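Local atomic coordinates of dinoflagellate luciferase (PDB entry 1VPR), a protein that catalyses the oxidation of dinoflagellate luciferin, an open tetrapyrrole, by molecular oxygen with emission of blue light, this chain being the third of its three luciferase domains. Residues A[105-110]-A[259-264]; A[112-117]-A[145-150]; A[247-252]-A[265-270]; A[273-278]-A[290-295]. All coordinates share one frame; numbering follows the deposited sequence.

All four contacts belong to the catalytic domain of this calycin-type luciferase and involve adjoining strands of its antiparallel beta barrel and the segments packed on them. Contacts 3 and 4 pair neighbouring strands; strand 259-266, shared by contacts 1 and 3, runs beside the strand of residues 273-278. Contact 1 lays residues 105-110 against the Arg259 and Ile261 side of that strand, and contact 2, about 10 Å away centre to centre, continues that cover. Contacts 1 and 4 are closest, their centres about 6 Å apart, and Arg274 joins contact 4 to contact 2, with its NH1 2.8 Å from Asp113 O. On the other face of the sheet Trp252 meets Ile275 and Arg277; this face probably lines the barrel interior, the usual ligand site of calycins.

Contact 1. Residues A[105-110]-A[259-264]; sequences TLCFNN and RKIGFF
Ile261, on a strand of the luciferase beta barrel, fits its side chain against Cys107 and Phe108 of the segment 105-110, which runs roughly along the strand, probably on the barrel's outside. Its CB starts out toward that segment, and the two branches then part. CG2, anti to the backbone N because CG1 takes the place beside it (chi1 -61°), packs 3.7 Å from Cys107 CB and 3.8 Å from Phe108 CE1. CG1 passes Cys107 CB at 3.9 Å. The tip, CD1, comes within 3.8 Å of that same Cys107 CB and also sits over the centre of the Arg259 guanidinium. With alanine at Ile261, the CG2 and CD1 contacts would go, which is likely to leave a gap beside Cys107 CB and Phe108 CE1 and to take the methyl from over the Arg259 guanidinium. Arg259 is further held by salt bridges to Glu256 and Glu276, and its NH1 lies 3.2 Å from Thr105 O. Phe108 forms a cation-pi pair with Arg274. At the rim of the Phe108 ring, near its plane, CE1 stands 3.6 Å from Gly262 O.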
loop_
_atom_site.group_PDB
_atom_site.type_symbol
_atom_site.label_atom_id
_atom_site.label_comp_id
_atom_site.label_asym_id
_atom_site.label_seq_id
_atom_site.Cartn_x
_atom_site.Cartn_y
_atom_site.Cartn_z
ATOM N N THR A 105 -20.413 5.225 -8.227
ATOM C CA THR A 105 -19.432 5.974 -9.017
ATOM C C THR A 105 -18.046 5.353 -8.938
ATOM O O THR A 105 -17.067 5.987 -9.324
ATOM C CB THR A 105 -19.300 7.452 -8.541
ATOM O OG1 THR A 105 -18.741 7.467 -7.223
ATOM C CG2 THR A 105 -20.685 8.163 -8.496
ATOM N N LEU A 106 -17.952 4.122 -8.445
ATOM C CA LEU A 106 -16.647 3.462 -8.323
ATOM C C LEU A 106 -15.990 3.121 -9.649
ATOM O O LEU A 106 -16.667 2.898 -10.656
ATOM C CB LEU A 106 -16.768 2.196 -7.495
ATOM C CG LEU A 106 -17.029 2.474 -6.033
ATOM C CD1 LEU A 106 -17.443 1.173 -5.380
ATOM C CD2 LEU A 106 -15.772 3.041 -5.385
ATOM N N CYS A 107 -14.659 3.083 -9.619
ATOM C CA CYS A 107 -13.825 2.788 -10.777
ATOM C C CYS A 107 -14.159 1.443 -11.381
ATOM O O CYS A 107 -14.845 0.621 -10.767
ATOM C CB CYS A 107 -12.342 2.794 -10.366
ATOM S SG CYS A 107 -11.992 1.610 -9.005
ATOM N N PHE A 108 -13.660 1.231 -12.593
ATOM C CA PHE A 108 -13.861 -0.016 -13.344
ATOM C C PHE A 108 -15.350 -0.345 -13.495
ATOM O O PHE A 108 -15.729 -1.514 -13.528
ATOM C CB PHE A 108 -13.144 -1.187 -12.657
ATOM C CG PHE A 108 -11.632 -1.134 -12.759
ATOM C CD1 PHE A 108 -10.872 -0.624 -11.716
ATOM C CD2 PHE A 108 -10.978 -1.590 -13.913
ATOM C CE1 PHE A 108 -9.475 -0.561 -11.809
ATOM C CE2 PHE A 108 -9.578 -1.530 -14.017
ATOM C CZ PHE A 108 -8.826 -1.012 -12.954
ATOM N N ASN A 109 -16.173 0.695 -13.599
ATOM C CA ASN A 109 -17.624 0.531 -13.712
ATOM C C ASN A 109 -18.130 -0.247 -12.508
ATOM O O ASN A 109 -18.857 -1.229 -12.645
ATOM C CB ASN A 109 -17.979 -0.197 -15.008
ATOM C CG ASN A 109 -17.781 0.687 -16.216
ATOM O OD1 ASN A 109 -18.254 1.831 -16.235
ATOM N ND2 ASN A 109 -17.081 0.179 -17.229
ATOM N N ASN A 110 -17.724 0.216 -11.324
ATOM C CA ASN A 110 -18.079 -0.409 -10.062
ATOM C C ASN A 110 -17.550 -1.814 -10.014
ATOM O O ASN A 110 -18.220 -2.740 -9.525
ATOM C CB ASN A 110 -19.579 -0.418 -9.856
ATOM C CG ASN A 110 -20.126 0.952 -9.681
ATOM O OD1 ASN A 110 -19.709 1.688 -8.776
ATOM N ND2 ASN A 110 -21.061 1.330 -10.551
ATOM N N ARG A 259 -9.010 11.854 -7.771
ATOM C CA ARG A 259 -9.105 10.411 -7.667
ATOM C C ARG A 259 -7.986 9.663 -8.364
ATOM O O ARG A 259 -7.572 10.022 -9.457
ATOM C CB ARG A 259 -10.465 9.909 -8.238
ATOM C CG ARG A 259 -10.593 8.393 -8.144
ATOM C CD ARG A 259 -12.003 7.865 -8.423
ATOM N NE ARG A 259 -12.459 8.223 -9.757
ATOM C CZ ARG A 259 -13.413 7.565 -10.404
ATOM N NH1 ARG A 259 -13.995 6.516 -9.832
ATOM N NH2 ARG A 259 -13.799 7.972 -11.606
ATOM N N LYS A 260 -7.485 8.620 -7.722
ATOM C CA LYS A 260 -6.476 7.773 -8.347
ATOM C C LYS A 260 -7.158 6.441 -8.601
ATOM O O LYS A 260 -7.998 5.997 -7.800
ATOM C CB LYS A 260 -5.286 7.496 -7.419
ATOM C CG LYS A 260 -4.446 8.694 -7.051
ATOM C CD LYS A 260 -3.188 8.174 -6.338
ATOM C CE LYS A 260 -3.555 7.402 -5.047
ATOM N NZ LYS A 260 -2.332 6.950 -4.350
ATOM N N ILE A 261 -6.811 5.804 -9.705
ATOM C CA ILE A 261 -7.368 4.488 -10.049
ATOM C C ILE A 261 -6.196 3.585 -10.408
ATOM O O ILE A 261 -5.314 3.960 -11.186
ATOM C CB ILE A 261 -8.341 4.563 -11.249
ATOM C CG1 ILE A 261 -9.514 5.475 -10.898
ATOM C CG2 ILE A 261 -8.863 3.150 -11.581
ATOM C CD1 ILE A 261 -10.482 5.701 -12.048
ATOM N N GLY A 262 -6.176 2.386 -9.851
ATOM C CA GLY A 262 -5.050 1.503 -10.127
ATOM C C GLY A 262 -5.366 0.047 -9.906
ATOM O O GLY A 262 -6.528 -0.349 -9.765
ATOM N N PHE A 263 -4.336 -0.767 -9.875
ATOM C CA PHE A 263 -4.537 -2.190 -9.667
ATOM C C PHE A 263 -3.218 -2.739 -9.181
ATOM O O PHE A 263 -2.170 -2.111 -9.395
ATOM C CB PHE A 263 -4.893 -2.879 -10.988
ATOM C CG PHE A 263 -3.816 -2.791 -12.006
ATOM C CD1 PHE A 263 -3.670 -1.638 -12.792
ATOM C CD2 PHE A 263 -2.908 -3.837 -12.165
ATOM C CE1 PHE A 263 -2.640 -1.541 -13.715
ATOM C CE2 PHE A 263 -1.865 -3.740 -13.090
ATOM C CZ PHE A 263 -1.733 -2.610 -13.858
ATOM N N PHE A 264 -3.264 -3.904 -8.536
ATOM C CA PHE A 264 -2.058 -4.556 -8.047
ATOM C C PHE A 264 -2.184 -6.040 -8.298
ATOM O O PHE A 264 -3.164 -6.641 -7.895
ATOM C CB PHE A 264 -1.854 -4.343 -6.540
ATOM C CG PHE A 264 -1.505 -2.941 -6.173
ATOM C CD1 PHE A 264 -2.493 -1.992 -6.003
ATOM C CD2 PHE A 264 -0.174 -2.548 -6.098
ATOM C CE1 PHE A 264 -2.168 -0.659 -5.777
ATOM C CE2 PHE A 264 0.159 -1.223 -5.868
ATOM C CZ PHE A 264 -0.836 -0.275 -5.713
#

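Contact 2. Residues A[112-117]-A[145-150]; sequences QDPCPQ and WPAGLP
Pro146 meets Pro116 where two irregular loops run side by side over what is probably the outside of the beta barrel, the second of them folding into a type II turn from Pro146 to Leu149. The two proline rings cross at an angle, Pro146 CB resting 3.9 Å from Pro116 CD, while Pro146 also packs on Phe263 of the strand below. Next along, Ala147 aims its methyl at the other loop: CB is 3.7 Å from Pro114 O and 4.2 Å from Pro114 CD. A water ties the backbones here, donating to Pro114 O at 2.7 Å and to Ala147 O at the same length; Asn334 ND2 also donates to Pro114 O. Gly148 follows with a positive phi of 91°, and its CA lies 3.4 Å from Asp113 OD1, so close that a side chain on it would run into that oxygen. Asp113 OD2 takes a hydrogen bond from Asn109 ND2, and an alanine in place of Asp113 would probably leave the Asn109 amide without this mate and open a gap beside Gly148. The turn closes at Leu149, whose N donates to Pro146 O at 3.1 Å.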
loop_
_atom_site.group_PDB
_atom_site.type_symbol
_atom_site.label_atom_id
_atom_site.label_comp_id
_atom_site.label_asym_id
_atom_site.label_seq_id
_atom_site.Cartn_x
_atom_site.Cartn_y
_atom_site.Cartn_z
ATOM N N GLN A 112 -17.276 -3.872 -12.267
ATOM C CA GLN A 112 -17.978 -4.840 -13.129
ATOM C C GLN A 112 -17.187 -5.128 -14.402
ATOM O O GLN A 112 -17.488 -6.065 -15.131
ATOM C CB GLN A 112 -19.370 -4.327 -13.498
ATOM C CG GLN A 112 -20.264 -4.094 -12.296
ATOM C CD GLN A 112 -21.614 -3.550 -12.694
ATOM O OE1 GLN A 112 -22.599 -4.285 -12.732
ATOM N NE2 GLN A 112 -21.668 -2.262 -13.010
ATOM N N ASP A 113 -16.178 -4.307 -14.675
ATOM C CA ASP A 113 -15.332 -4.519 -15.840
ATOM C C ASP A 113 -14.682 -5.887 -15.678
ATOM O O ASP A 113 -14.348 -6.304 -14.552
ATOM C CB ASP A 113 -14.254 -3.433 -15.907
ATOM C CG ASP A 113 -14.778 -2.132 -16.485
ATOM O OD1 ASP A 113 -14.169 -1.067 -16.242
ATOM O OD2 ASP A 113 -15.805 -2.179 -17.200
ATOM N N PRO A 114 -14.491 -6.614 -16.795
ATOM C CA PRO A 114 -13.876 -7.946 -16.753
ATOM C C PRO A 114 -12.475 -7.861 -16.130
ATOM O O PRO A 114 -11.616 -7.102 -16.598
ATOM C CB PRO A 114 -13.817 -8.361 -18.230
ATOM C CG PRO A 114 -14.822 -7.501 -18.889
ATOM C CD PRO A 114 -14.712 -6.184 -18.186
ATOM N N CYS A 115 -12.261 -8.637 -15.081
ATOM C CA CYS A 115 -10.981 -8.639 -14.383
ATOM C C CYS A 115 -10.058 -9.776 -14.830
ATOM O O CYS A 115 -10.451 -10.934 -14.846
ATOM C CB CYS A 115 -11.227 -8.752 -12.878
ATOM S SG CYS A 115 -9.733 -8.544 -11.888
ATOM N N PRO A 116 -8.807 -9.453 -15.185
ATOM C CA PRO A 116 -7.855 -10.482 -15.618
ATOM C C PRO A 116 -7.440 -11.341 -14.429
ATOM O O PRO A 116 -7.613 -10.947 -13.274
ATOM C CB PRO A 116 -6.693 -9.666 -16.159
ATOM C CG PRO A 116 -6.701 -8.463 -15.229
ATOM C CD PRO A 116 -8.179 -8.119 -15.142
ATOM N N GLN A 117 -6.875 -12.508 -14.716
ATOM C CA GLN A 117 -6.429 -13.420 -13.680
ATOM C C GLN A 117 -5.293 -14.247 -14.287
ATOM O O GLN A 117 -5.362 -14.615 -15.463
ATOM C CB GLN A 117 -7.604 -14.308 -13.284
ATOM C CG GLN A 117 -7.257 -15.639 -12.672
ATOM C CD GLN A 117 -6.969 -15.550 -11.200
ATOM O OE1 GLN A 117 -7.626 -14.801 -10.478
ATOM N NE2 GLN A 117 -5.998 -16.339 -10.732
ATOM N N TRP A 145 -3.072 -5.730 -18.536
ATOM C CA TRP A 145 -3.558 -4.480 -17.952
ATOM C C TRP A 145 -5.047 -4.779 -17.729
ATOM O O TRP A 145 -5.661 -5.485 -18.537
ATOM C CB TRP A 145 -3.425 -3.314 -18.933
ATOM C CG TRP A 145 -2.005 -2.809 -19.108
ATOM C CD1 TRP A 145 -1.097 -3.215 -20.044
ATOM C CD2 TRP A 145 -1.351 -1.802 -18.322
ATOM N NE1 TRP A 145 0.080 -2.519 -19.896
ATOM C CE2 TRP A 145 -0.048 -1.648 -18.842
ATOM C CE3 TRP A 145 -1.743 -1.017 -17.227
ATOM C CZ2 TRP A 145 0.878 -0.737 -18.305
ATOM C CZ3 TRP A 145 -0.825 -0.103 -16.687
ATOM C CH2 TRP A 145 0.469 0.030 -17.226
ATOM N N PRO A 146 -5.646 -4.287 -16.626
ATOM C CA PRO A 146 -7.070 -4.579 -16.417
ATOM C C PRO A 146 -8.011 -3.736 -17.258
ATOM O O PRO A 146 -7.968 -2.508 -17.207
ATOM C CB PRO A 146 -7.257 -4.336 -14.919
ATOM C CG PRO A 146 -6.271 -3.223 -14.637
ATOM C CD PRO A 146 -5.044 -3.674 -15.420
ATOM N N ALA A 147 -8.864 -4.399 -18.039
ATOM C CA ALA A 147 -9.850 -3.714 -18.880
ATOM C C ALA A 147 -10.544 -2.598 -18.102
ATOM O O ALA A 147 -10.914 -2.797 -16.942
ATOM C CB ALA A 147 -10.920 -4.730 -19.365
ATOM N N GLY A 148 -10.732 -1.437 -18.732
ATOM C CA GLY A 148 -11.408 -0.334 -18.051
ATOM C C GLY A 148 -10.488 0.619 -17.302
ATOM O O GLY A 148 -10.949 1.605 -16.726
ATOM N N LEU A 149 -9.189 0.342 -17.286
ATOM C CA LEU A 149 -8.281 1.256 -16.603
ATOM C C LEU A 149 -8.085 2.485 -17.481
ATOM O O LEU A 149 -7.769 2.364 -18.659
ATOM C CB LEU A 149 -6.916 0.594 -16.349
ATOM C CG LEU A 149 -5.895 1.461 -15.599
ATOM C CD1 LEU A 149 -6.338 1.635 -14.153
ATOM C CD2 LEU A 149 -4.511 0.808 -15.664
ATOM N N PRO A 150 -8.283 3.689 -16.923
ATOM C CA PRO A 150 -8.087 4.875 -17.754
ATOM C C PRO A 150 -6.630 5.005 -18.153
ATOM O O PRO A 150 -5.743 4.530 -17.441
ATOM C CB PRO A 150 -8.540 6.017 -16.849
ATOM C CG PRO A 150 -8.286 5.469 -15.442
ATOM C CD PRO A 150 -8.769 4.047 -15.579
HETATM O O HOH W 1 -10.833 -4.887 -15.205
#

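Contact 3. Residues A[247-252]-A[265-270]; sequences NLLGVW and WEMESG
Leu249 and Trp265 form the close-knit part of this beta hairpin, an antiparallel hydrogen-bonded pair: Trp265 N donates to Leu249 O at 2.9 Å, and Leu249 N to Trp265 O at 3.1 Å. Two residues further on, Met267 N donates to Asn247 O almost in line with its C=O bond. On the face shared by Leu248 and Glu266, Leu248 CD2 presses on Glu266 CA at 3.5 Å. The other face is looser, Leu249 CD1 and the selenium SE of Met267, a selenomethionine, being 4.4 Å apart. At the partly exposed end Glu268 bends at chi2 (68°), which turns its carboxylate back over Asn247. There OE1 accepts from Asn247 N at 2.7 Å, whereas Asn247 ND2 meets OE2 at 3.0 Å from above the carboxylate plane; Asn247 OD1 is taken up by Tyr239 OH. Strand 237-241 flanks the hairpin beside 247-253 and strand 271-282 beside 259-266, while the Trp265 indole turns toward the outer loops, packing on Pro116 and donating from NE1 to Pro144 O.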
loop_
_atom_site.group_PDB
_atom_site.type_symbol
_atom_site.label_atom_id
_atom_site.label_comp_id
_atom_site.label_asym_id
_atom_site.label_seq_id
_atom_site.Cartn_x
_atom_site.Cartn_y
_atom_site.Cartn_z
ATOM N N ASN A 247 4.282 -10.647 -3.022
ATOM C CA ASN A 247 4.935 -9.717 -3.950
ATOM C C ASN A 247 3.877 -9.110 -4.861
ATOM O O ASN A 247 3.080 -9.839 -5.468
ATOM C CB ASN A 247 5.979 -10.433 -4.818
ATOM C CG ASN A 247 7.158 -10.976 -4.012
ATOM O OD1 ASN A 247 8.013 -10.227 -3.535
ATOM N ND2 ASN A 247 7.197 -12.294 -3.856
ATOM N N LEU A 248 3.846 -7.781 -4.948
ATOM C CA LEU A 248 2.871 -7.121 -5.816
ATOM C C LEU A 248 3.565 -6.285 -6.862
ATOM O O LEU A 248 4.604 -5.674 -6.600
ATOM C CB LEU A 248 1.957 -6.159 -5.025
ATOM C CG LEU A 248 1.283 -6.582 -3.726
ATOM C CD1 LEU A 248 0.499 -5.427 -3.133
ATOM C CD2 LEU A 248 0.361 -7.766 -4.003
ATOM N N LEU A 249 2.982 -6.270 -8.058
ATOM C CA LEU A 249 3.451 -5.415 -9.144
ATOM C C LEU A 249 2.184 -4.628 -9.479
ATOM O O LEU A 249 1.185 -5.199 -9.918
ATOM C CB LEU A 249 3.946 -6.238 -10.340
ATOM C CG LEU A 249 5.362 -6.779 -10.158
ATOM C CD1 LEU A 249 5.683 -7.728 -11.285
ATOM C CD2 LEU A 249 6.363 -5.648 -10.128
ATOM N N GLY A 250 2.203 -3.319 -9.249
ATOM C CA GLY A 250 0.998 -2.550 -9.499
ATOM C C GLY A 250 1.255 -1.213 -10.136
ATOM O O GLY A 250 2.402 -0.847 -10.364
ATOM N N VAL A 251 0.177 -0.478 -10.383
ATOM C CA VAL A 251 0.226 0.809 -11.040
ATOM C C VAL A 251 -0.857 1.718 -10.502
ATOM O O VAL A 251 -1.946 1.243 -10.203
ATOM C CB VAL A 251 -0.075 0.655 -12.583
ATOM C CG1 VAL A 251 -0.292 2.025 -13.200
ATOM C CG2 VAL A 251 1.063 -0.075 -13.298
ATOM N N TRP A 252 -0.563 3.014 -10.372
ATOM C CA TRP A 252 -1.571 3.990 -9.983
ATOM C C TRP A 252 -1.665 4.902 -11.197
ATOM O O TRP A 252 -0.640 5.253 -11.812
ATOM C CB TRP A 252 -1.143 4.912 -8.819
ATOM C CG TRP A 252 -1.313 4.354 -7.463
ATOM C CD1 TRP A 252 -0.327 4.083 -6.571
ATOM C CD2 TRP A 252 -2.544 4.037 -6.812
ATOM N NE1 TRP A 252 -0.859 3.619 -5.401
ATOM C CE2 TRP A 252 -2.224 3.583 -5.520
ATOM C CE3 TRP A 252 -3.891 4.090 -7.203
ATOM C CZ2 TRP A 252 -3.199 3.189 -4.597
ATOM C CZ3 TRP A 252 -4.858 3.699 -6.296
ATOM C CH2 TRP A 252 -4.507 3.252 -5.002
ATOM N N TRP A 265 -1.185 -6.610 -8.959
ATOM C CA TRP A 265 -1.147 -8.037 -9.231
ATOM C C TRP A 265 -0.454 -8.703 -8.064
ATOM O O TRP A 265 0.713 -8.421 -7.805
ATOM C CB TRP A 265 -0.342 -8.339 -10.491
ATOM C CG TRP A 265 -1.101 -8.164 -11.765
ATOM C CD1 TRP A 265 -1.013 -7.121 -12.635
ATOM C CD2 TRP A 265 -2.067 -9.073 -12.318
ATOM N NE1 TRP A 265 -1.868 -7.314 -13.704
ATOM C CE2 TRP A 265 -2.523 -8.508 -13.535
ATOM C CE3 TRP A 265 -2.588 -10.307 -11.909
ATOM C CZ2 TRP A 265 -3.474 -9.141 -14.347
ATOM C CZ3 TRP A 265 -3.546 -10.938 -12.725
ATOM C CH2 TRP A 265 -3.969 -10.351 -13.923
ATOM N N GLU A 266 -1.170 -9.576 -7.364
ATOM C CA GLU A 266 -0.609 -10.313 -6.227
ATOM C C GLU A 266 -0.069 -11.580 -6.891
ATOM O O GLU A 266 -0.826 -12.510 -7.213
ATOM C CB GLU A 266 -1.724 -10.635 -5.229
ATOM C CG GLU A 266 -1.292 -11.395 -3.981
ATOM C CD GLU A 266 -2.476 -11.672 -3.066
ATOM O OE1 GLU A 266 -3.337 -12.490 -3.469
ATOM O OE2 GLU A 266 -2.553 -11.056 -1.966
HETATM N N MSE A 267 1.249 -11.604 -7.093
HETATM C CA MSE A 267 1.898 -12.677 -7.811
HETATM C C MSE A 267 1.734 -14.096 -7.287
HETATM O O MSE A 267 1.640 -15.032 -8.075
HETATM C CB MSE A 267 3.379 -12.348 -7.985
HETATM C CG MSE A 267 3.664 -11.017 -8.705
HETATM SE SE MSE A 267 2.736 -10.892 -10.397
HETATM C CE MSE A 267 3.292 -12.603 -11.136
ATOM N N GLU A 268 1.674 -14.283 -5.980
ATOM C CA GLU A 268 1.536 -15.644 -5.472
ATOM C C GLU A 268 0.162 -16.292 -5.647
ATOM O O GLU A 268 0.042 -17.518 -5.509
ATOM C CB GLU A 268 1.945 -15.684 -4.004
ATOM C CG GLU A 268 3.408 -15.387 -3.804
ATOM C CD GLU A 268 3.780 -13.949 -4.127
ATOM O OE1 GLU A 268 3.096 -13.025 -3.644
ATOM O OE2 GLU A 268 4.777 -13.747 -4.852
ATOM N N SER A 269 -0.862 -15.490 -5.950
ATOM C CA SER A 269 -2.228 -15.994 -6.135
ATOM C C SER A 269 -2.735 -15.785 -7.566
ATOM O O SER A 269 -3.724 -16.396 -7.991
ATOM C CB SER A 269 -3.170 -15.285 -5.172
ATOM O OG SER A 269 -3.348 -13.928 -5.562
ATOM N N GLY A 270 -2.049 -14.929 -8.310
ATOM C CA GLY A 270 -2.448 -14.646 -9.681
ATOM C C GLY A 270 -3.655 -13.732 -9.748
ATOM O O GLY A 270 -4.256 -13.557 -10.823
#

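Contact 4. Residues A[273-278]-A[290-295]; sequences FRIERR and QATEVG
The Phe273 ring carries Val294 over one face, a CH-pi contact with Val294 CB 4.1 Å from the ring centroid, and Thr292 at its edge, where Thr292 CG2 is 3.9 Å from Phe273 CD2. His199 meets the same ring edge-to-face. Further along this face of the antiparallel hairpin, the guanidinium of Arg277 grips Gln290 side-on: NE at 3.0 Å and NH2 at 3.1 Å both donate to OE1, which lies in the guanidinium plane. Both nitrogens come from the same face of the Gln290 amide, the two flat groups being turned 40° apart. Gln290 gets there by placing CG anti to its backbone N (chi1 178°) and running out straight alongside Arg277. Between these ends Ile275 CD1 lies 3.4 Å from Thr292 OG1, which is hydrogen-bonded to His200 O. On the reverse face Arg274 NH2 makes a salt bridge of 3.2 Å to Glu293 OE2, approaching from above the carboxylate plane; Glu293 OE1 accepts from Gly296 N, and Arg274 NH1 donates to Asp113 O. Glu276, beside Ala291, is held by Arg278, whose NE uses the syn lone pair of OE2 at 2.6 Å. Paired backbone bonds join Arg274 with Glu293 and Glu276 with Ala291. The chemistry thus differs by face: carboxylates answer the arginines on the face of Arg274 and Glu276, whereas Arg277 meets a neutral amide oxygen, which it probably polarises and which Tyr303 OH shares.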
loop_
_atom_site.group_PDB
_atom_site.type_symbol
_atom_site.label_atom_id
_atom_site.label_comp_id
_atom_site.label_asym_id
_atom_site.label_seq_id
_atom_site.Cartn_x
_atom_site.Cartn_y
_atom_site.Cartn_z
ATOM N N PHE A 273 -5.946 -7.178 -7.958
ATOM C CA PHE A 273 -6.782 -6.356 -7.079
ATOM C C PHE A 273 -6.956 -5.024 -7.775
ATOM O O PHE A 273 -5.991 -4.425 -8.252
ATOM C CB PHE A 273 -6.103 -6.112 -5.711
ATOM C CG PHE A 273 -6.085 -7.317 -4.803
ATOM C CD1 PHE A 273 -5.200 -8.358 -5.026
ATOM C CD2 PHE A 273 -6.960 -7.397 -3.717
ATOM C CE1 PHE A 273 -5.169 -9.466 -4.194
ATOM C CE2 PHE A 273 -6.946 -8.499 -2.869
ATOM C CZ PHE A 273 -6.045 -9.544 -3.105
ATOM N N ARG A 274 -8.180 -4.528 -7.831
ATOM C CA ARG A 274 -8.393 -3.261 -8.494
ATOM C C ARG A 274 -8.725 -2.268 -7.412
ATOM O O ARG A 274 -9.361 -2.613 -6.427
ATOM C CB ARG A 274 -9.470 -3.422 -9.557
ATOM C CG ARG A 274 -8.945 -4.222 -10.760
ATOM C CD ARG A 274 -10.048 -4.498 -11.791
ATOM N NE ARG A 274 -11.107 -5.281 -11.174
ATOM C CZ ARG A 274 -12.289 -5.498 -11.731
ATOM N NH1 ARG A 274 -12.549 -4.987 -12.932
ATOM N NH2 ARG A 274 -13.215 -6.188 -11.070
ATOM N N ILE A 275 -8.312 -1.020 -7.593
ATOM C CA ILE A 275 -8.454 -0.070 -6.496
ATOM C C ILE A 275 -8.560 1.386 -6.887
ATOM O O ILE A 275 -8.131 1.776 -7.977
ATOM C CB ILE A 275 -7.214 -0.278 -5.566
ATOM C CG1 ILE A 275 -7.221 0.674 -4.363
ATOM C CG2 ILE A 275 -5.909 -0.057 -6.387
ATOM C CD1 ILE A 275 -6.013 0.410 -3.451
ATOM N N GLU A 276 -9.183 2.181 -6.018
ATOM C CA GLU A 276 -9.248 3.622 -6.230
ATOM C C GLU A 276 -9.043 4.320 -4.897
ATOM O O GLU A 276 -9.301 3.731 -3.822
ATOM C CB GLU A 276 -10.601 4.084 -6.819
ATOM C CG GLU A 276 -11.836 3.892 -5.935
ATOM C CD GLU A 276 -12.923 4.882 -6.301
ATOM O OE1 GLU A 276 -13.435 4.786 -7.442
ATOM O OE2 GLU A 276 -13.250 5.777 -5.470
ATOM N N ARG A 277 -8.539 5.555 -4.963
ATOM C CA ARG A 277 -8.411 6.406 -3.778
ATOM C C ARG A 277 -8.970 7.726 -4.243
ATOM O O ARG A 277 -8.560 8.220 -5.291
ATOM C CB ARG A 277 -6.968 6.625 -3.334
ATOM C CG ARG A 277 -6.369 5.457 -2.520
ATOM C CD ARG A 277 -4.852 5.605 -2.366
ATOM N NE ARG A 277 -4.338 4.612 -1.422
ATOM C CZ ARG A 277 -3.045 4.384 -1.210
ATOM N NH1 ARG A 277 -2.137 5.085 -1.873
ATOM N NH2 ARG A 277 -2.662 3.438 -0.348
ATOM N N ARG A 278 -9.894 8.298 -3.473
ATOM C CA ARG A 278 -10.468 9.592 -3.817
ATOM C C ARG A 278 -10.505 10.475 -2.584
ATOM O O ARG A 278 -10.751 9.996 -1.464
ATOM C CB ARG A 278 -11.889 9.449 -4.405
ATOM C CG ARG A 278 -12.977 8.994 -3.454
ATOM C CD ARG A 278 -14.363 9.086 -4.121
ATOM N NE ARG A 278 -14.541 8.070 -5.168
ATOM C CZ ARG A 278 -15.648 7.932 -5.900
ATOM N NH1 ARG A 278 -15.713 6.977 -6.810
ATOM N NH2 ARG A 278 -16.686 8.754 -5.731
ATOM N N GLN A 290 -10.414 4.801 0.278
ATOM C CA GLN A 290 -9.697 3.809 -0.519
ATOM C C GLN A 290 -10.639 2.612 -0.688
ATOM O O GLN A 290 -11.188 2.111 0.290
ATOM C CB GLN A 290 -8.450 3.379 0.253
ATOM C CG GLN A 290 -7.597 2.305 -0.395
ATOM C CD GLN A 290 -6.362 2.022 0.423
ATOM O OE1 GLN A 290 -5.547 2.919 0.672
ATOM N NE2 GLN A 290 -6.216 0.772 0.856
ATOM N N ALA A 291 -10.829 2.146 -1.920
ATOM C CA ALA A 291 -11.715 1.021 -2.163
ATOM C C ALA A 291 -10.963 -0.001 -3.006
ATOM O O ALA A 291 -10.583 0.289 -4.149
ATOM C CB ALA A 291 -12.995 1.503 -2.905
ATOM N N THR A 292 -10.759 -1.187 -2.441
ATOM C CA THR A 292 -10.044 -2.271 -3.110
ATOM C C THR A 292 -10.975 -3.452 -3.364
ATOM O O THR A 292 -11.698 -3.880 -2.465
ATOM C CB THR A 292 -8.895 -2.772 -2.250
ATOM O OG1 THR A 292 -8.097 -1.657 -1.836
ATOM C CG2 THR A 292 -8.019 -3.741 -3.037
ATOM N N GLU A 293 -10.932 -3.995 -4.576
ATOM C CA GLU A 293 -11.820 -5.105 -4.928
ATOM C C GLU A 293 -11.164 -6.285 -5.615
ATOM O O GLU A 293 -10.273 -6.131 -6.450
ATOM C CB GLU A 293 -12.957 -4.598 -5.831
ATOM C CG GLU A 293 -14.105 -5.602 -6.078
ATOM C CD GLU A 293 -13.872 -6.573 -7.239
ATOM O OE1 GLU A 293 -14.750 -7.450 -7.448
ATOM O OE2 GLU A 293 -12.836 -6.463 -7.945
ATOM N N VAL A 294 -11.626 -7.469 -5.239
ATOM C CA VAL A 294 -11.190 -8.715 -5.845
ATOM C C VAL A 294 -12.299 -9.754 -5.625
ATOM O O VAL A 294 -12.911 -9.846 -4.540
ATOM C CB VAL A 294 -9.840 -9.205 -5.271
ATOM C CG1 VAL A 294 -10.013 -9.773 -3.873
ATOM C CG2 VAL A 294 -9.210 -10.213 -6.236
ATOM N N GLY A 295 -12.590 -10.493 -6.689
ATOM C CA GLY A 295 -13.611 -11.524 -6.641
ATOM C C GLY A 295 -14.962 -11.120 -6.088
ATOM O O GLY A 295 -15.580 -11.925 -5.395
HETATM O O HOH W 2 -10.281 -7.062 -9.138
#